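Local coordinates for protein Exo-arabinanase (Penicillium chrysogenum, PDB 3A72) that hydrolyses alpha-1,5-L-arabinan, probably from the chain ends, as a glycoside hydrolase, and carries a bound arabinobiose in this complex, at residues Asn28-Leu31 against Asp35-Ala38; Val210-Leu213 against Gln217-Tyr220; Ile282-Gly287 against Gly301-Ile306. One frame throughout, in Å; residues are numbered along the deposited sequence.

Interaction 1. Residues Asn28-Leu31 against Asp35-Ala38; sequences NEQL and DLLA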
ATOM      1  N   ASN A  28       0.044  -7.363  -0.775  1.00  4.41           N
ATOM      2  CA  ASN A  28      -0.374  -8.612  -1.363  1.00  4.28           C
ATOM      3  C   ASN A  28      -0.987  -8.350  -2.740  1.00  4.43           C
ATOM      4  O   ASN A  28      -1.257  -7.207  -3.130  1.00  5.51           O
ATOM      5  CB  ASN A  28      -1.291  -9.370  -0.400  1.00  4.66           C
ATOM      6  CG  ASN A  28      -2.458  -8.528  -0.027  1.00  5.53           C
ATOM      7  OD1 ASN A  28      -3.260  -8.075  -0.844  1.00  7.08           O
ATOM      8  ND2 ASN A  28      -2.662  -8.223   1.207  1.00  6.31           N
ATOM      9  N   GLU A  29      -1.215  -9.423  -3.457  1.00  4.53           N
ATOM     10  CA  GLU A  29      -1.918  -9.378  -4.737  1.00  4.44           C
ATOM     11  C   GLU A  29      -2.679 -10.685  -4.908  1.00  4.55           C
ATOM     12  O   GLU A  29      -2.256 -11.711  -4.397  1.00  7.84           O
ATOM     13  CB  GLU A  29      -0.964  -9.124  -5.910  1.00  5.84           C
ATOM     14  CG  GLU A  29      -1.542  -8.990  -7.299  1.00  8.16           C
ATOM     15  CD  GLU A  29      -2.554  -7.879  -7.420  1.00  5.71           C
ATOM     16  OE1 GLU A  29      -2.415  -6.835  -8.130  1.00  6.55           O
ATOM     17  OE2 GLU A  29      -3.638  -8.110  -6.846  1.00  6.70           O
ATOM     18  N   GLN A  30      -3.771 -10.645  -5.649  1.00  4.41           N
ATOM     19  CA  GLN A  30      -4.473 -11.840  -6.089  1.00  4.59           C
ATOM     20  C   GLN A  30      -4.308 -11.898  -7.616  1.00  4.89           C
ATOM     21  O   GLN A  30      -4.639 -10.960  -8.322  1.00  6.71           O
ATOM     22  CB  GLN A  30      -5.954 -11.836  -5.705  1.00  4.96           C
ATOM     23  CG  GLN A  30      -6.591 -13.130  -6.151  1.00  5.59           C
ATOM     24  CD  GLN A  30      -8.036 -13.247  -5.749  1.00  5.57           C
ATOM     25  OE1 GLN A  30      -8.832 -12.297  -5.810  1.00  6.15           O
ATOM     26  NE2 GLN A  30      -8.432 -14.445  -5.301  1.00  5.91           N
ATOM     27  N   LEU A  31      -3.777 -13.010  -8.088  1.00  4.90           N
ATOM     28  CA  LEU A  31      -3.583 -13.220  -9.511  1.00  5.53           C
ATOM     29  C   LEU A  31      -4.918 -13.619 -10.135  1.00  5.70           C
ATOM     30  O   LEU A  31      -5.854 -14.052  -9.440  1.00  6.12           O
ATOM     31  CB  LEU A  31      -2.528 -14.288  -9.738  1.00  6.58           C
ATOM     32  CG  LEU A  31      -1.189 -14.030  -9.090  1.00  7.25           C
ATOM     33  CD1 LEU A  31      -0.202 -15.066  -9.619  1.00 12.57           C
ATOM     34  CD2 LEU A  31      -0.665 -12.620  -9.336  1.00  9.09           C
ATOM     35  N   ASP A  35      -4.881 -17.224  -7.072  1.00  4.93           N
ATOM     36  CA  ASP A  35      -3.777 -17.376  -6.157  1.00  5.23           C
ATOM     37  C   ASP A  35      -3.454 -16.041  -5.455  1.00  4.86           C
ATOM     38  O   ASP A  35      -3.561 -14.974  -6.032  1.00  5.39           O
ATOM     39  CB  ASP A  35      -2.537 -17.887  -6.906  1.00  5.62           C
ATOM     40  CG  ASP A  35      -2.619 -19.326  -7.376  1.00  6.41           C
ATOM     41  OD1 ASP A  35      -3.561 -20.028  -6.973  1.00  6.92           O
ATOM     42  OD2 ASP A  35      -1.683 -19.685  -8.173  1.00  8.20           O
ATOM     43  N   LEU A  36      -3.018 -16.152  -4.204  1.00  4.65           N
ATOM     44  CA  LEU A  36      -2.637 -15.010  -3.383  1.00  4.99           C
ATOM     45  C   LEU A  36      -1.122 -14.971  -3.210  1.00  5.21           C
ATOM     46  O   LEU A  36      -0.505 -15.996  -2.896  1.00  6.85           O
ATOM     47  CB  LEU A  36      -3.278 -15.123  -2.018  1.00  6.54           C
ATOM     48  CG  LEU A  36      -4.713 -15.388  -1.919  1.00  9.16           C
ATOM     49  CD1 LEU A  36      -5.180 -15.433  -0.469  1.00 11.63           C
ATOM     50  CD2 LEU A  36      -5.550 -14.384  -2.699  1.00 13.46           C
ATOM     51  N   LEU A  37      -0.561 -13.779  -3.361  1.00  4.91           N
ATOM     52  CA  LEU A  37       0.855 -13.522  -3.079  1.00  4.59           C
ATOM     53  C   LEU A  37       0.971 -12.469  -2.015  1.00  4.93           C
ATOM     54  O   LEU A  37       0.171 -11.499  -1.987  1.00  6.48           O
ATOM     55  CB  LEU A  37       1.576 -13.031  -4.337  1.00  5.52           C
ATOM     56  CG  LEU A  37       1.559 -13.964  -5.566  1.00  6.59           C
ATOM     57  CD1 LEU A  37       2.330 -13.310  -6.674  1.00  8.92           C
ATOM     58  CD2 LEU A  37       2.141 -15.282  -5.220  1.00  7.17           C
ATOM     59  N   ALA A  38       1.964 -12.625  -1.151  1.00  4.70           N
ATOM     60  CA  ALA A  38       2.227 -11.705  -0.065  1.00  4.71           C
ATOM     61  C   ALA A  38       3.721 -11.383  -0.039  1.00  4.29           C
ATOM     62  O   ALA A  38       4.572 -12.226  -0.311  1.00  5.31           O
ATOM     63  CB  ALA A  38       1.806 -12.303   1.265  1.00  5.81           C
TER

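Interaction 2. Residues Val210-Leu213 against Gln217-Tyr220; sequences VTKL and QYFY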
ATOM      1  N   VAL A 210      -5.274   3.953  -3.365  1.00  4.17           N
ATOM      2  CA  VAL A 210      -6.410   4.313  -4.234  1.00  4.58           C
ATOM      3  C   VAL A 210      -7.250   3.077  -4.470  1.00  4.53           C
ATOM      4  O   VAL A 210      -6.717   1.974  -4.674  1.00  4.93           O
ATOM      5  CB  VAL A 210      -5.917   4.902  -5.555  1.00  5.37           C
ATOM      6  CG1 VAL A 210      -7.078   5.318  -6.436  1.00  7.35           C
ATOM      7  CG2 VAL A 210      -5.013   6.085  -5.316  1.00  7.23           C
ATOM      8  N   THR A 211      -8.553   3.253  -4.533  1.00  5.13           N
ATOM      9  CA  THR A 211      -9.459   2.208  -5.029  1.00  4.99           C
ATOM     10  C   THR A 211     -10.489   2.851  -5.949  1.00  4.83           C
ATOM     11  O   THR A 211     -11.058   3.905  -5.650  1.00  5.88           O
ATOM     12  CB  THR A 211     -10.081   1.409  -3.876  1.00  5.31           C
ATOM     13  OG1 THR A 211     -10.763   0.250  -4.418  1.00  7.56           O
ATOM     14  CG2 THR A 211     -11.088   2.129  -3.044  1.00  6.70           C
ATOM     15  N   LYS A 212     -10.781   2.192  -7.083  1.00  6.08           N
ATOM     16  CA  LYS A 212     -11.771   2.673  -8.014  1.00  5.59           C
ATOM     17  C   LYS A 212     -13.173   2.254  -7.589  1.00  5.72           C
ATOM     18  O   LYS A 212     -13.434   1.088  -7.255  1.00  8.60           O
ATOM     19  CB  LYS A 212     -11.459   2.127  -9.414  1.00  6.43           C
ATOM     20  CG  LYS A 212     -12.283   2.802 -10.492  1.00  7.16           C
ATOM     21  CD  LYS A 212     -11.900   2.310 -11.889  1.00  8.68           C
ATOM     22  CE  LYS A 212     -12.607   3.125 -12.978  1.00 10.22           C
ATOM     23  NZ  LYS A 212     -12.252   2.600 -14.303  1.00 12.70           N
ATOM     24  N   LEU A 213     -14.113   3.181  -7.630  1.00  5.69           N
ATOM     25  CA  LEU A 213     -15.488   2.952  -7.245  1.00  5.68           C
ATOM     26  C   LEU A 213     -16.350   2.627  -8.467  1.00  5.40           C
ATOM     27  O   LEU A 213     -15.962   2.931  -9.616  1.00  6.05           O
ATOM     28  CB  LEU A 213     -16.017   4.225  -6.568  1.00  5.95           C
ATOM     29  CG  LEU A 213     -15.209   4.676  -5.334  1.00  5.73           C
ATOM     30  CD1 LEU A 213     -15.865   5.875  -4.677  1.00  6.33           C
ATOM     31  CD2 LEU A 213     -15.001   3.545  -4.343  1.00  6.41           C
ATOM     32  N   GLN A 217     -15.692   7.097 -10.041  1.00  5.80           N
ATOM     33  CA  GLN A 217     -14.819   7.878  -9.159  1.00  5.33           C
ATOM     34  C   GLN A 217     -13.704   7.023  -8.590  1.00  5.06           C
ATOM     35  O   GLN A 217     -13.875   5.825  -8.407  1.00  7.45           O
ATOM     36  CB  GLN A 217     -15.644   8.422  -7.982  1.00  5.23           C
ATOM     37  CG  GLN A 217     -16.682   9.453  -8.367  1.00  5.70           C
ATOM     38  CD  GLN A 217     -17.356  10.012  -7.132  1.00  5.27           C
ATOM     39  OE1 GLN A 217     -18.104   9.307  -6.472  1.00  5.95           O
ATOM     40  NE2 GLN A 217     -17.019  11.249  -6.793  1.00  6.08           N
ATOM     41  N   TYR A 218     -12.585   7.646  -8.323  1.00  5.09           N
ATOM     42  CA  TYR A 218     -11.469   7.047  -7.603  1.00  5.01           C
ATOM     43  C   TYR A 218     -11.448   7.632  -6.217  1.00  5.05           C
ATOM     44  O   TYR A 218     -11.556   8.855  -6.024  1.00  5.86           O
ATOM     45  CB  TYR A 218     -10.131   7.305  -8.302  1.00  5.65           C
ATOM     46  CG  TYR A 218     -10.023   6.635  -9.650  1.00  5.81           C
ATOM     47  CD1 TYR A 218      -9.326   5.434  -9.804  1.00  6.02           C
ATOM     48  CD2 TYR A 218     -10.630   7.189 -10.787  1.00  6.53           C
ATOM     49  CE1 TYR A 218      -9.219   4.826 -11.047  1.00  7.02           C
ATOM     50  CE2 TYR A 218     -10.520   6.565 -12.014  1.00  7.57           C
ATOM     51  CZ  TYR A 218      -9.835   5.398 -12.164  1.00  7.67           C
ATOM     52  OH  TYR A 218      -9.738   4.799 -13.389  1.00  9.89           O
ATOM     53  N   PHE A 219     -11.301   6.735  -5.231  1.00  4.85           N
ATOM     54  CA  PHE A 219     -11.177   7.044  -3.801  1.00  4.50           C
ATOM     55  C   PHE A 219      -9.699   6.998  -3.430  1.00  4.11           C
ATOM     56  O   PHE A 219      -9.093   5.928  -3.447  1.00  4.83           O
ATOM     57  CB  PHE A 219     -12.007   6.041  -3.015  1.00  5.05           C
ATOM     58  CG  PHE A 219     -12.015   6.178  -1.536  1.00  4.52           C
ATOM     59  CD1 PHE A 219     -12.987   6.983  -0.926  1.00  5.45           C
ATOM     60  CD2 PHE A 219     -11.097   5.553  -0.712  1.00  4.92           C
ATOM     61  CE1 PHE A 219     -12.996   7.135   0.439  1.00  5.42           C
ATOM     62  CE2 PHE A 219     -11.127   5.694   0.662  1.00  4.87           C
ATOM     63  CZ  PHE A 219     -12.084   6.488   1.243  1.00  5.07           C
ATOM     64  N   TYR A 220      -9.143   8.160  -3.180  1.00  4.32           N
ATOM     65  CA  TYR A 220      -7.721   8.372  -2.866  1.00  4.28           C
ATOM     66  C   TYR A 220      -7.621   8.653  -1.390  1.00  3.81           C
ATOM     67  O   TYR A 220      -8.096   9.729  -0.961  1.00  4.78           O
ATOM     68  CB  TYR A 220      -7.214   9.504  -3.750  1.00  4.61           C
ATOM     69  CG  TYR A 220      -5.797   9.979  -3.561  1.00  4.25           C
ATOM     70  CD1 TYR A 220      -4.806   9.670  -4.502  1.00  4.75           C
ATOM     71  CD2 TYR A 220      -5.417  10.756  -2.493  1.00  4.77           C
ATOM     72  CE1 TYR A 220      -3.501  10.112  -4.330  1.00  4.64           C
ATOM     73  CE2 TYR A 220      -4.133  11.204  -2.321  1.00  4.99           C
ATOM     74  CZ  TYR A 220      -3.175  10.890  -3.238  1.00  4.83           C
ATOM     75  OH  TYR A 220      -1.920  11.394  -3.026  1.00  5.50           O
TER
HETATM   76  O   HOH W   1      -9.556   2.132 -14.969  1.00 12.76           O
HETATM   77  O   HOH W   2     -11.444   5.856 -15.184  1.00 19.79           O

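Interaction 3. Residues Ile282-Gly287 against Gly301-Ile306; sequences IIVSSG and GEWTEI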
ATOM      1  N   ILE A 282     -17.069   0.440   0.469  1.00  4.60           N
ATOM      2  CA  ILE A 282     -15.655   0.806   0.633  1.00  4.26           C
ATOM      3  C   ILE A 282     -15.250   0.356   2.022  1.00  4.27           C
ATOM      4  O   ILE A 282     -15.986   0.596   2.998  1.00  4.77           O
ATOM      5  CB  ILE A 282     -15.404   2.319   0.456  1.00  4.35           C
ATOM      6  CG1 ILE A 282     -16.013   2.881  -0.814  1.00  4.72           C
ATOM      7  CG2 ILE A 282     -13.894   2.606   0.523  1.00  5.07           C
ATOM      8  CD1 ILE A 282     -15.988   4.394  -0.881  1.00  6.27           C
ATOM      9  N   ILE A 283     -14.087  -0.276   2.138  1.00  4.31           N
ATOM     10  CA  ILE A 283     -13.570  -0.789   3.418  1.00  4.10           C
ATOM     11  C   ILE A 283     -12.200  -0.178   3.618  1.00  4.01           C
ATOM     12  O   ILE A 283     -11.338  -0.251   2.714  1.00  4.73           O
ATOM     13  CB  ILE A 283     -13.542  -2.304   3.418  1.00  4.52           C
ATOM     14  CG1 ILE A 283     -14.887  -2.895   3.019  1.00  5.16           C
ATOM     15  CG2 ILE A 283     -13.087  -2.807   4.815  1.00  5.63           C
ATOM     16  CD1 ILE A 283     -14.861  -4.407   2.900  1.00  7.26           C
ATOM     17  N   VAL A 284     -11.988   0.446   4.772  1.00  4.19           N
ATOM     18  CA  VAL A 284     -10.771   1.138   5.116  1.00  4.27           C
ATOM     19  C   VAL A 284     -10.194   0.593   6.416  1.00  4.18           C
ATOM     20  O   VAL A 284     -10.920   0.312   7.402  1.00  4.94           O
ATOM     21  CB  VAL A 284     -11.031   2.662   5.237  1.00  4.66           C
ATOM     22  CG1 VAL A 284      -9.913   3.417   5.999  1.00  5.85           C
ATOM     23  CG2 VAL A 284     -11.212   3.252   3.857  1.00  5.11           C
ATOM     24  N   SER A 285      -8.868   0.455   6.432  1.00  4.26           N
ATOM     25  CA  SER A 285      -8.085   0.190   7.625  1.00  4.31           C
ATOM     26  C   SER A 285      -7.173   1.391   7.889  1.00  4.29           C
ATOM     27  O   SER A 285      -6.753   2.094   6.962  1.00  4.64           O
ATOM     28  CB  SER A 285      -7.226  -1.062   7.406  1.00  4.65           C
ATOM     29  OG  SER A 285      -6.415  -1.378   8.511  1.00  4.93           O
ATOM     30  N   SER A 286      -6.842   1.596   9.155  1.00  4.51           N
ATOM     31  CA  SER A 286      -5.807   2.490   9.592  1.00  4.59           C
ATOM     32  C   SER A 286      -4.671   1.654  10.217  1.00  4.57           C
ATOM     33  O   SER A 286      -4.802   0.464  10.410  1.00  5.19           O
ATOM     34  CB  SER A 286      -6.276   3.500  10.634  1.00  5.30           C
ATOM     35  OG  SER A 286      -6.392   2.816  11.885  1.00  5.62           O
ATOM     36  N   GLY A 287      -3.558   2.330  10.537  1.00  4.71           N
ATOM     37  CA  GLY A 287      -2.453   1.632  11.199  1.00  5.25           C
ATOM     38  C   GLY A 287      -2.620   1.549  12.706  1.00  5.77           C
ATOM     39  O   GLY A 287      -1.792   0.891  13.369  1.00 10.09           O
ATOM     40  N   GLY A 301     -21.504  10.720   3.826  1.00  5.56           N
ATOM     41  CA  GLY A 301     -21.897  10.554   5.214  1.00  6.32           C
ATOM     42  C   GLY A 301     -20.755  10.168   6.123  1.00  5.51           C
ATOM     43  O   GLY A 301     -19.641  10.650   5.993  1.00  7.69           O
ATOM     44  N   GLU A 302     -21.076   9.314   7.082  1.00  5.25           N
ATOM     45  CA  GLU A 302     -20.156   8.811   8.077  1.00  4.79           C
ATOM     46  C   GLU A 302     -19.898   7.332   7.828  1.00  4.96           C
ATOM     47  O   GLU A 302     -20.683   6.609   7.200  1.00  6.47           O
ATOM     48  CB  GLU A 302     -20.687   9.017   9.478  1.00  5.50           C
ATOM     49  CG  GLU A 302     -20.817  10.505   9.802  1.00  6.63           C
ATOM     50  CD  GLU A 302     -21.389  10.841  11.110  1.00  9.42           C
ATOM     51  OE1 GLU A 302     -21.916   9.900  11.763  1.00 13.49           O
ATOM     52  OE2 GLU A 302     -21.437  12.087  11.476  1.00 12.97           O
ATOM     53  N   TRP A 303     -18.785   6.857   8.357  1.00  4.66           N
ATOM     54  CA  TRP A 303     -18.321   5.505   8.226  1.00  4.81           C
ATOM     55  C   TRP A 303     -18.716   4.688   9.433  1.00  4.91           C
ATOM     56  O   TRP A 303     -18.766   5.189  10.560  1.00  6.13           O
ATOM     57  CB  TRP A 303     -16.763   5.516   8.093  1.00  4.98           C
ATOM     58  CG  TRP A 303     -16.356   6.152   6.801  1.00  4.56           C
ATOM     59  CD1 TRP A 303     -16.530   7.479   6.455  1.00  4.93           C
ATOM     60  CD2 TRP A 303     -15.727   5.509   5.683  1.00  4.34           C
ATOM     61  NE1 TRP A 303     -16.055   7.681   5.153  1.00  4.92           N
ATOM     62  CE2 TRP A 303     -15.558   6.481   4.684  1.00  4.45           C
ATOM     63  CE3 TRP A 303     -15.289   4.185   5.452  1.00  4.51           C
ATOM     64  CZ2 TRP A 303     -14.988   6.186   3.451  1.00  5.04           C
ATOM     65  CZ3 TRP A 303     -14.719   3.893   4.228  1.00  5.08           C
ATOM     66  CH2 TRP A 303     -14.573   4.886   3.257  1.00  5.20           C
ATOM     67  N   THR A 304     -19.010   3.406   9.199  1.00  4.59           N
ATOM     68  CA  THR A 304     -19.390   2.490  10.257  1.00  4.83           C
ATOM     69  C   THR A 304     -18.186   1.675  10.682  1.00  4.76           C
ATOM     70  O   THR A 304     -17.550   0.998   9.859  1.00  5.19           O
ATOM     71  CB  THR A 304     -20.488   1.548   9.813  1.00  5.60           C
ATOM     72  OG1 THR A 304     -21.638   2.330   9.415  1.00  6.42           O
ATOM     73  CG2 THR A 304     -20.943   0.616  10.956  1.00  6.85           C
ATOM     74  N   GLU A 305     -17.863   1.718  11.974  1.00  5.18           N
ATOM     75  CA  GLU A 305     -16.787   0.907  12.552  1.00  5.52           C
ATOM     76  C   GLU A 305     -17.323  -0.495  12.813  1.00  5.22           C
ATOM     77  O   GLU A 305     -18.368  -0.656  13.464  1.00  6.99           O
ATOM     78  CB  GLU A 305     -16.321   1.547  13.838  1.00  5.54           C
ATOM     79  CG  GLU A 305     -15.066   0.923  14.408  1.00  5.86           C
ATOM     80  CD  GLU A 305     -14.383   1.717  15.517  1.00  5.90           C
ATOM     81  OE1 GLU A 305     -15.091   2.574  16.106  1.00  7.11           O
ATOM     82  OE2 GLU A 305     -13.214   1.477  15.805  1.00  6.76           O
ATOM     83  N   ILE A 306     -16.589  -1.507  12.337  1.00  5.37           N
ATOM     84  CA  ILE A 306     -16.978  -2.899  12.529  1.00  5.51           C
ATOM     85  C   ILE A 306     -15.839  -3.667  13.130  1.00  5.16           C
ATOM     86  O   ILE A 306     -14.641  -3.313  12.952  1.00  5.50           O
ATOM     87  CB  ILE A 306     -17.423  -3.569  11.192  1.00  5.77           C
ATOM     88  CG1 ILE A 306     -16.308  -3.756  10.188  1.00  5.80           C
ATOM     89  CG2 ILE A 306     -18.618  -2.847  10.596  1.00  7.37           C
ATOM     90  CD1 ILE A 306     -16.654  -4.617   9.000  1.00  7.69           C
TER

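Interaction 1. Residues Asn28-Leu31 against Asp35-Ala38
Leu36 CD2 stands obliquely over the flat amide of Gln30, displaced to the side between CG and NE2, with Gln30 NE2 and Leu36 CD2 3.9 Å apart; this methyl also touches the aliphatic stem, Gln30 CG to Leu36 CD2 being 3.8 Å. The polar atoms of the amide have partners outside the hairpin strands: OE1 accepts from Ser322 N, while NE2 donates to Glu323 OE1 and to the carbonyl of Gly34. The Glu29 carboxylate is gripped in a comparable way: OE2 takes the amide of its successor, Gln30 N to Glu29 OE2 2.8 Å, through its anti lone pair, and makes a salt bridge to Arg319, whereas OE1 accepts from the backbone of Ser87. In Asn28, CG sits between N and C (chi1 57°), which turns the amide away from the partner strand, and OD1 accepts a hydrogen bond from Arg319 NE.

The backbone that carries these groups is an antiparallel hairpin, the first two strands of one blade of the beta-propeller. Glu29 and Leu37 form a hydrogen-bonded pair, with Glu29 N to Leu37 O and Leu37 N to Glu29 O both 2.9 Å, the second nearly straight at 175°. Toward the turn, Leu31 N reaches Asp35 O at 2.9 Å. On the Glu29 and Leu37 side, the leucine tips Leu31 CD2 and Leu37 CD1 meet at 4.1 Å and join the packing against Leu100 of the next blade, while Asn28 packs on Val330 and Asn332 of the blade before.

Buried Glu29 has partners for both carboxylate oxygens and buried Asn28 for OD1, as does Gln30 for OE1 and NE2, which probably fixes the rotation of these groups and ties the hairpin to the blades on either side of it.

Interaction 2. Residues Val210-Leu213 against Gln217-Tyr220
Val210 spreads its two methyls between two tyrosines: CG2 lies 3.7 Å from Tyr220 CD1, and CG1 comes to the edge of the Tyr218 ring, 4.1 Å from CD1. With CG1 anti to its backbone N (chi1 -178°), the valine turns one methyl toward each ring. On the other side of the sheet, Leu213 CD2 rests 4.1 Å from Phe219 CB, beside the Thr211 methyl, and the Phe219 ring continues outward to meet that of Tyr239 on the next strand.

These side chains clothe a beta hairpin, the opening pair of strands in a four-stranded propeller blade. Thr211 and Phe219 form a hydrogen-bonded pair, each amide donating to the carbonyl of the other. Closer to the turn, Leu213 N donates to Gln217 O at 2.8 Å.

Farther out, the fully extended Lys212 sets CG over one face of the Tyr218 ring, with CD and CE running on past the rim beside CZ and OH. CG stands 4.0 Å from the centroid, 22° off the ring normal, a CH-pi contact shifted toward the rim, and Lys212 CE reaches Tyr218 OH at 3.3 Å. Beyond the ring, one water accepts from Lys212 NZ at 2.8 Å and also bonds to the phenol oxygen; a second, in the plane of the ring, lies 2.7 Å from Tyr218 OH and is only weakly held by the ammonium group.

Interaction 3. Residues Ile282-Gly287 against Gly301-Ile306
Ile282 meets the indole of Trp303 first. Its CG2 methyl comes to the edge of the ring system, near the ring plane, and stands 3.6 Å from Trp303 CH2; CG2 being anti to the backbone N (chi1 of the CG1 branch -50°) sends this methyl to the indole and leaves CG1 and CD1 for Leu213 of the neighbouring blade. The backbone carbonyl of Ile282 lies close by as well, with its O 3.7 Å from Trp303 CZ3.

Val284 returns to the side of the sheet that bears Ile282. The valine and tryptophan side chains cross at about a right angle, with CG2 of Val284 3.6 Å from CZ3 and 3.8 Å from CH2 of Trp303, so that the two beta-branched residues grip the same benzene corner of the indole.

Within the propeller these segments lie on the second strand of one blade and at the approach to its last strand, with strand 292-295 between them: the tryptophan bridges non-adjacent parts of the blade by side-chain packing alone. It stands just after the loop that follows the third strand, probably the place taken in sialidase-type propellers by the Asp-box tryptophan.

Past Val284 the first segment turns to other partners, Ser285 OG bonding to Arg316. Across the contact, the indole is oriented at its far end by a hydrogen bond from NE1 to the phenol oxygen of Tyr239, on a strand of the preceding blade.

The three contacts come in series along the chain, each in a different four-stranded blade of the six-bladed propeller. Interactions 1 and 2 are both hairpins between the first and second strands of their blades; interaction 3 joins the second strand of its own to the tryptophan at the entry to the fourth. Interaction 1 stands apart, its centre about 20 Å from that of interaction 2 and about 23 Å from that of interaction 3. Interactions 2 and 3 lie on successive blades, centres about 14 Å apart, and touch: Phe219 CZ packs 3.6 Å from Trp303 CH2, and Leu213 CD2 lies 3.7 Å from Ile282 CD1. One apolar seam thus runs from blade to blade, within a fold that also carries the arabinobiose pocket.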